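Uncharacterized protein (PDB 5IBZ) binds acetylphosphate and, as a member of the cyclase family, may have arylformamidase activity. Local coordinates at residues Glu184-Leu187 against Ala188-Ser192; Ser231-Val234 against Pro235-Glu239; Leu288-Asp291 against Cys292-Gly296. All coordinates share one frame; numbering follows the deposited sequence. Where two conformers were deposited one is given.

Three local contacts, each within one helix, follow one another along the chain. Contacts 1 and 2 touch: L187 CD1 packs on W236 CZ2 at 3.7 Å, so helices 180-190 and 233-239 meet through the indole, with contact centres about 16 Å apart. Contact 3 lies about 14 Å from contact 1, centre to centre, without touching it (nearest atoms about 4 Å apart), yet both helix ends pack on strand 158-163. Contacts 2 and 3 are about 26 Å apart between centres. Residues that bind acetylphosphate include D115, H119 and H268, the last on helix 266-275, against which contact 2 packs; the V234 side chain is about 13 Å from a bound acetylphosphate.

Contact 1 of 3, residues Glu184-Leu187 against Ala188-Ser192; sequences EGAL and AKQKS
L187 sets CG anti to its carbonyl carbon (chi1 -73°), and Q190 does likewise (chi1 -63°) before running on extended; the two side chains approach obliquely, with L187 CD2 4.1 Å from Q190 NE2. The same methyl lies 3.6 Å from S192 CB, the closest approach of the L187 and S192 side chains. Q190 CG lies against A186 O at 3.1 Å, and that oxygen also accepts from Q190 N at 3.0 Å. The amide is gripped from several directions: NE2 donates to S192 OG at 3.1 Å, with the hydroxyl only 1° out of the amide plane, and NE2 and OE1 bond to L161 O and D163 N of strand 158-163. These bonds fix the rotation of a buried amide and tie the helix end to the strand. L187 and A186 rest on V162 of that strand. The backbone evidence for termination is equally clear: K191 has positive phi, its N bonds to A188 O, and S192 N reaches back to L187 O at 2.9 Å. This 6→1 bond around a residue in left-handed conformation defines a Schellman motif, here closing the C-terminal end of helix 180-190.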
loop_
_atom_site.group_PDB
_atom_site.type_symbol
_atom_site.label_atom_id
_atom_site.label_comp_id
_atom_site.label_asym_id
_atom_site.label_seq_id
_atom_site.Cartn_x
_atom_site.Cartn_y
_atom_site.Cartn_z
ATOM N N GLU B 184 -26.971 20.764 25.186
ATOM C CA GLU B 184 -28.200 21.569 25.186
ATOM C C GLU B 184 -27.918 23.037 25.507
ATOM O O GLU B 184 -28.539 23.944 24.935
ATOM C CB GLU B 184 -29.211 20.988 26.177
ATOM C CG GLU B 184 -29.646 19.610 25.777
ATOM C CD GLU B 184 -30.913 19.157 26.486
ATOM O OE1 GLU B 184 -30.879 18.999 27.724
ATOM O OE2 GLU B 184 -31.936 18.960 25.794
ATOM N N GLY B 185 -26.957 23.263 26.394
ATOM C CA GLY B 185 -26.612 24.606 26.819
ATOM C C GLY B 185 -25.974 25.384 25.692
ATOM O O GLY B 185 -26.252 26.575 25.505
ATOM N N ALA B 186 -25.092 24.720 24.958
ATOM C CA ALA B 186 -24.428 25.362 23.833
ATOM C C ALA B 186 -25.407 25.672 22.710
ATOM O O ALA B 186 -25.393 26.753 22.141
ATOM C CB ALA B 186 -23.297 24.490 23.329
ATOM N N LEU B 187 -26.262 24.714 22.389
ATOM C CA LEU B 187 -27.276 24.945 21.371
ATOM C C LEU B 187 -28.203 26.101 21.772
ATOM O O LEU B 187 -28.557 26.930 20.946
ATOM C CB LEU B 187 -28.078 23.666 21.122
ATOM C CG LEU B 187 -27.302 22.603 20.347
ATOM C CD1 LEU B 187 -27.945 21.237 20.488
ATOM C CD2 LEU B 187 -27.219 22.995 18.878
ATOM N N ALA B 188 -28.573 26.176 23.047
ATOM C CA ALA B 188 -29.419 27.285 23.511
ATOM C C ALA B 188 -28.698 28.628 23.378
ATOM O O ALA B 188 -29.300 29.610 22.926
ATOM C CB ALA B 188 -29.862 27.049 24.942
ATOM N N LYS B 189 -27.422 28.676 23.758
ATOM C CA LYS B 189 -26.624 29.899 23.633
ATOM C C LYS B 189 -26.532 30.366 22.189
ATOM O O LYS B 189 -26.595 31.563 21.905
ATOM C CB LYS B 189 -25.221 29.674 24.185
ATOM C CG LYS B 189 -24.373 30.937 24.224
ATOM C CD LYS B 189 -23.038 30.684 24.899
ATOM C CE LYS B 189 -21.889 30.559 23.912
ATOM N NZ LYS B 189 -20.731 31.398 24.344
ATOM N N GLN B 190 -26.368 29.406 21.280
ATOM C CA GLN B 190 -26.249 29.679 19.850
ATOM C C GLN B 190 -27.593 30.046 19.225
ATOM O O GLN B 190 -27.653 30.461 18.070
ATOM C CB GLN B 190 -25.692 28.452 19.112
ATOM C CG GLN B 190 -24.298 28.054 19.535
ATOM C CD GLN B 190 -23.832 26.714 18.982
ATOM O OE1 GLN B 190 -22.732 26.256 19.310
ATOM N NE2 GLN B 190 -24.635 26.098 18.134
ATOM N N LYS B 191 -28.667 29.842 19.986
ATOM C CA LYS B 191 -30.034 29.915 19.485
ATOM C C LYS B 191 -30.248 28.949 18.315
ATOM O O LYS B 191 -30.894 29.288 17.326
ATOM C CB LYS B 191 -30.385 31.364 19.077
ATOM C CG LYS B 191 -30.204 32.370 20.181
ATOM C CD LYS B 191 -30.628 33.762 19.712
ATOM C CE LYS B 191 -30.036 34.845 20.583
ATOM N NZ LYS B 191 -30.139 34.489 22.018
ATOM N N SER B 192 -29.691 27.746 18.442
ATOM C CA SER B 192 -29.808 26.707 17.431
ATOM C C SER B 192 -30.881 25.707 17.833
ATOM O O SER B 192 -31.097 25.461 19.023
ATOM C CB SER B 192 -28.470 25.974 17.233
ATOM O OG SER B 192 -27.425 26.885 16.965
#

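Contact 2 of 3, residues Ser231-Val234 against Pro235-Glu239; sequences SDTV and PWIHE
The W236 indole has T233 O at its edge, near the ring plane, and W236 CB lies 3.5 Å from that oxygen. Beyond the segments the ring packs against R180, E184 and L187 of helix 180-190 and against L194. The puckered P235 ring meets V234 at about a right angle; V234 CB is 3.4 Å from P235 CD, tighter than usual van der Waals contact, because the peptide bond sets CD next to CB. Having no N-H, P235 can donate no bond backwards, which suits the first turn of a helix, where amides have no preceding carbonyl in the helix to reach. In the first turn of helix 233-239 the regular bonding is seen in I237 N to T233 O at 2.9 Å and H238 N to V234 O at 3.0 Å. T233 O takes the I237 amide almost in line with its C=O bond (162°), while I237 CG1 sits 3.3 Å from the same oxygen. T233 and I237 lie alongside each other, pointing the same way, and T233 OG1 is 3.9 Å from I237 CD1. With chi1 at 69°, that hydroxyl stands between the backbone N and the carbonyl carbon, and it bonds to G230 O just before the segments. V234 and I237 turn to helix 266-275, touching V267 and L271 respectively, whereas D232 OD1 accepts from R180 N of helix 180-190.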
loop_
_atom_site.group_PDB
_atom_site.type_symbol
_atom_site.label_atom_id
_atom_site.label_comp_id
_atom_site.label_asym_id
_atom_site.label_seq_id
_atom_site.Cartn_x
_atom_site.Cartn_y
_atom_site.Cartn_z
ATOM N N SER B 231 -21.407 9.238 28.361
ATOM C CA SER B 231 -22.507 8.291 28.221
ATOM C C SER B 231 -23.895 8.943 28.270
ATOM O O SER B 231 -24.826 8.423 27.656
ATOM C CB SER B 231 -22.416 7.212 29.297
ATOM O OG SER B 231 -22.534 7.794 30.576
ATOM N N ASP B 232 -24.069 10.056 28.981
ATOM C CA ASP B 232 -25.420 10.609 29.093
ATOM C C ASP B 232 -25.806 11.434 27.864
ATOM O O ASP B 232 -26.922 11.950 27.791
ATOM C CB ASP B 232 -25.586 11.405 30.419
ATOM C CG ASP B 232 -25.222 12.879 30.325
ATOM O OD1 ASP B 232 -24.510 13.315 29.398
ATOM O OD2 ASP B 232 -25.650 13.611 31.245
ATOM N N THR B 233 -24.934 11.495 26.855
ATOM C CA THR B 233 -25.326 12.099 25.586
ATOM C C THR B 233 -26.101 11.107 24.701
ATOM O O THR B 233 -26.782 11.505 23.761
ATOM C CB THR B 233 -24.112 12.640 24.793
ATOM O OG1 THR B 233 -23.297 11.554 24.327
ATOM C CG2 THR B 233 -23.283 13.623 25.650
ATOM N N VAL B 234 -26.023 9.816 25.012
ATOM C CA VAL B 234 -26.580 8.799 24.118
ATOM C C VAL B 234 -28.128 8.847 24.068
ATOM O O VAL B 234 -28.709 8.823 22.971
ATOM C CB VAL B 234 -26.057 7.403 24.504
ATOM C CG1 VAL B 234 -26.817 6.320 23.765
ATOM C CG2 VAL B 234 -24.566 7.285 24.155
ATOM N N PRO B 235 -28.800 8.937 25.225
ATOM C CA PRO B 235 -30.259 9.021 25.100
ATOM C C PRO B 235 -30.685 10.296 24.358
ATOM O O PRO B 235 -31.683 10.287 23.631
ATOM C CB PRO B 235 -30.736 9.027 26.547
ATOM C CG PRO B 235 -29.645 8.363 27.325
ATOM C CD PRO B 235 -28.370 8.798 26.623
ATOM N N TRP B 236 -29.939 11.378 24.552
ATOM C CA TRP B 236 -30.243 12.641 23.867
ATOM C C TRP B 236 -30.085 12.497 22.348
ATOM O O TRP B 236 -30.938 12.942 21.580
ATOM C CB TRP B 236 -29.347 13.749 24.412
ATOM C CG TRP B 236 -29.577 15.097 23.829
ATOM C CD1 TRP B 236 -30.588 15.977 24.129
ATOM C CD2 TRP B 236 -28.768 15.733 22.843
ATOM N NE1 TRP B 236 -30.435 17.130 23.397
ATOM C CE2 TRP B 236 -29.329 16.998 22.594
ATOM C CE3 TRP B 236 -27.613 15.356 22.150
ATOM C CZ2 TRP B 236 -28.777 17.886 21.678
ATOM C CZ3 TRP B 236 -27.072 16.240 21.239
ATOM C CH2 TRP B 236 -27.651 17.484 21.011
ATOM N N ILE B 237 -28.993 11.883 21.922
ATOM C CA ILE B 237 -28.770 11.625 20.509
ATOM C C ILE B 237 -29.926 10.827 19.929
ATOM O O ILE B 237 -30.395 11.105 18.820
ATOM C CB ILE B 237 -27.417 10.890 20.308
ATOM C CG1 ILE B 237 -26.268 11.871 20.552
ATOM C CG2 ILE B 237 -27.324 10.337 18.903
ATOM C CD1 ILE B 237 -24.921 11.222 20.794
ATOM N N HIS B 238 -30.390 9.828 20.674
ATOM C CA HIS B 238 -31.573 9.059 20.280
ATOM C C HIS B 238 -32.842 9.911 20.168
ATOM O O HIS B 238 -33.544 9.835 19.149
ATOM C CB HIS B 238 -31.820 7.913 21.269
ATOM C CG HIS B 238 -33.076 7.138 20.994
ATOM N ND1 HIS B 238 -34.147 7.128 21.860
ATOM C CD2 HIS B 238 -33.428 6.341 19.954
ATOM C CE1 HIS B 238 -35.106 6.363 21.360
ATOM N NE2 HIS B 238 -34.689 5.864 20.213
ATOM N N GLU B 239 -33.105 10.689 21.220
ATOM C CA GLU B 239 -34.267 11.574 21.305
ATOM C C GLU B 239 -34.391 12.458 20.091
ATOM O O GLU B 239 -35.480 12.618 19.531
ATOM C CB GLU B 239 -34.171 12.467 22.551
ATOM C CG GLU B 239 -34.434 11.752 23.842
ATOM C CD GLU B 239 -34.011 12.542 25.059
ATOM O OE1 GLU B 239 -33.340 11.945 25.933
ATOM O OE2 GLU B 239 -34.390 13.738 25.165
#

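Contact 3 of 3, residues Leu288-Asp291 against Cys292-Gly296; sequences LAKD and CAQDG
L288 and C292 form the compact, buried side of this turn: L288 CD1 lies 3.9 Å from C292 SG, and C292 N bonds to L288 O at 2.9 Å. The opposite character belongs to K290 and Q294, both exposed. Their side chains slant past each other with two donors, K290 NZ and Q294 NE2, 3.5 Å apart; a water bridges them, accepting from NZ at 2.8 Å and from NE2. The Q294 amide is less well aligned, 3.2 Å from K290 O, with a weak second bond to D291 O. Between these sides D291 OD2 comes within 3.5 Å of D295 OD2, the carboxylate planes 70° apart. D291 sets CG anti to its N (chi1 -179°), whereas D295 CG lies between the backbone N and carbonyl carbon (chi1 73°), turning its carboxylate back toward D291. The like charges are compensated, since K51 and K323 each form salt bridges to both aspartates, which probably keeps both acids ionised. Without the D295 carboxylate, as with an alanine here, K51 and K323 would each probably lose a salt-bridge partner and R297 N its side-chain acceptor. G296, with positive phi, is the first residue past the helix, its N bonded to C292 O at 2.8 Å. Helix 286-295 rests A289 and C292 on L161 of strand 158-163, L288 and D291 on F53 of strand 52-54, and A289 and A293 on R166 of helix 164-167.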
loop_
_atom_site.group_PDB
_atom_site.type_symbol
_atom_site.label_atom_id
_atom_site.label_comp_id
_atom_site.label_asym_id
_atom_site.label_seq_id
_atom_site.Cartn_x
_atom_site.Cartn_y
_atom_site.Cartn_z
ATOM N N LEU B 288 -14.958 26.917 10.283
ATOM C CA LEU B 288 -16.411 26.912 10.316
ATOM C C LEU B 288 -16.910 27.575 11.590
ATOM O O LEU B 288 -17.840 28.390 11.553
ATOM C CB LEU B 288 -16.968 25.489 10.222
ATOM C CG LEU B 288 -18.494 25.367 10.367
ATOM C CD1 LEU B 288 -19.238 26.041 9.207
ATOM C CD2 LEU B 288 -18.911 23.926 10.499
ATOM N N ALA B 289 -16.303 27.234 12.722
ATOM C CA ALA B 289 -16.778 27.760 13.993
ATOM C C ALA B 289 -16.560 29.278 14.081
ATOM O O ALA B 289 -17.417 30.003 14.602
ATOM C CB ALA B 289 -16.107 27.054 15.149
ATOM N N LYS B 290 -15.439 29.770 13.565
ATOM C CA LYS B 290 -15.217 31.212 13.528
ATOM C C LYS B 290 -16.285 31.902 12.692
ATOM O O LYS B 290 -16.801 32.956 13.075
ATOM C CB LYS B 290 -13.826 31.530 12.979
ATOM C CG LYS B 290 -13.410 32.990 13.105
ATOM C CD LYS B 290 -11.974 33.149 12.649
ATOM C CE LYS B 290 -11.525 34.601 12.662
ATOM N NZ LYS B 290 -11.957 35.318 13.896
ATOM N N ASP B 291 -16.626 31.302 11.559
ATOM C CA ASP B 291 -17.628 31.893 10.679
ATOM C C ASP B 291 -18.991 31.910 11.365
ATOM O O ASP B 291 -19.701 32.905 11.291
ATOM C CB ASP B 291 -17.690 31.144 9.345
ATOM C CG ASP B 291 -18.710 31.748 8.394
ATOM O OD1 ASP B 291 -18.391 32.798 7.810
ATOM O OD2 ASP B 291 -19.818 31.184 8.252
ATOM N N CYS B 292 -19.363 30.808 12.014
ATOM C CA CYS B 292 -20.656 30.747 12.712
ATOM C C CYS B 292 -20.733 31.756 13.866
ATOM O O CYS B 292 -21.797 32.314 14.138
ATOM C CB CYS B 292 -20.923 29.337 13.230
ATOM S SG CYS B 292 -21.146 28.091 11.923
ATOM N N ALA B 293 -19.619 32.000 14.549
ATOM C CA ALA B 293 -19.603 32.987 15.615
ATOM C C ALA B 293 -19.852 34.384 15.061
ATOM O O ALA B 293 -20.519 35.204 15.700
ATOM C CB ALA B 293 -18.279 32.935 16.391
ATOM N N GLN B 294 -19.379 34.631 13.848
ATOM C CA GLN B 294 -19.524 35.937 13.217
ATOM C C GLN B 294 -20.902 36.180 12.584
ATOM O O GLN B 294 -21.396 37.315 12.618
ATOM C CB GLN B 294 -18.437 36.128 12.147
ATOM C CG GLN B 294 -17.163 36.740 12.689
ATOM C CD GLN B 294 -15.949 36.447 11.824
ATOM O OE1 GLN B 294 -16.071 36.006 10.677
ATOM N NE2 GLN B 294 -14.767 36.682 12.376
ATOM N N ASP B 295 -21.535 35.158 12.007
ATOM C CA ASP B 295 -22.838 35.393 11.370
ATOM C C ASP B 295 -24.012 34.832 12.153
ATOM O O ASP B 295 -25.152 35.102 11.809
ATOM C CB ASP B 295 -22.860 34.891 9.903
ATOM C CG ASP B 295 -22.904 33.366 9.734
ATOM O OD1 ASP B 295 -23.031 32.608 10.708
ATOM O OD2 ASP B 295 -22.835 32.935 8.548
ATOM N N GLY B 296 -23.734 34.126 13.251
ATOM C CA GLY B 296 -24.777 33.618 14.116
ATOM C C GLY B 296 -25.587 32.447 13.581
ATOM O O GLY B 296 -26.597 32.073 14.179
HETATM O O HOH W 1 -13.637 37.456 14.458
#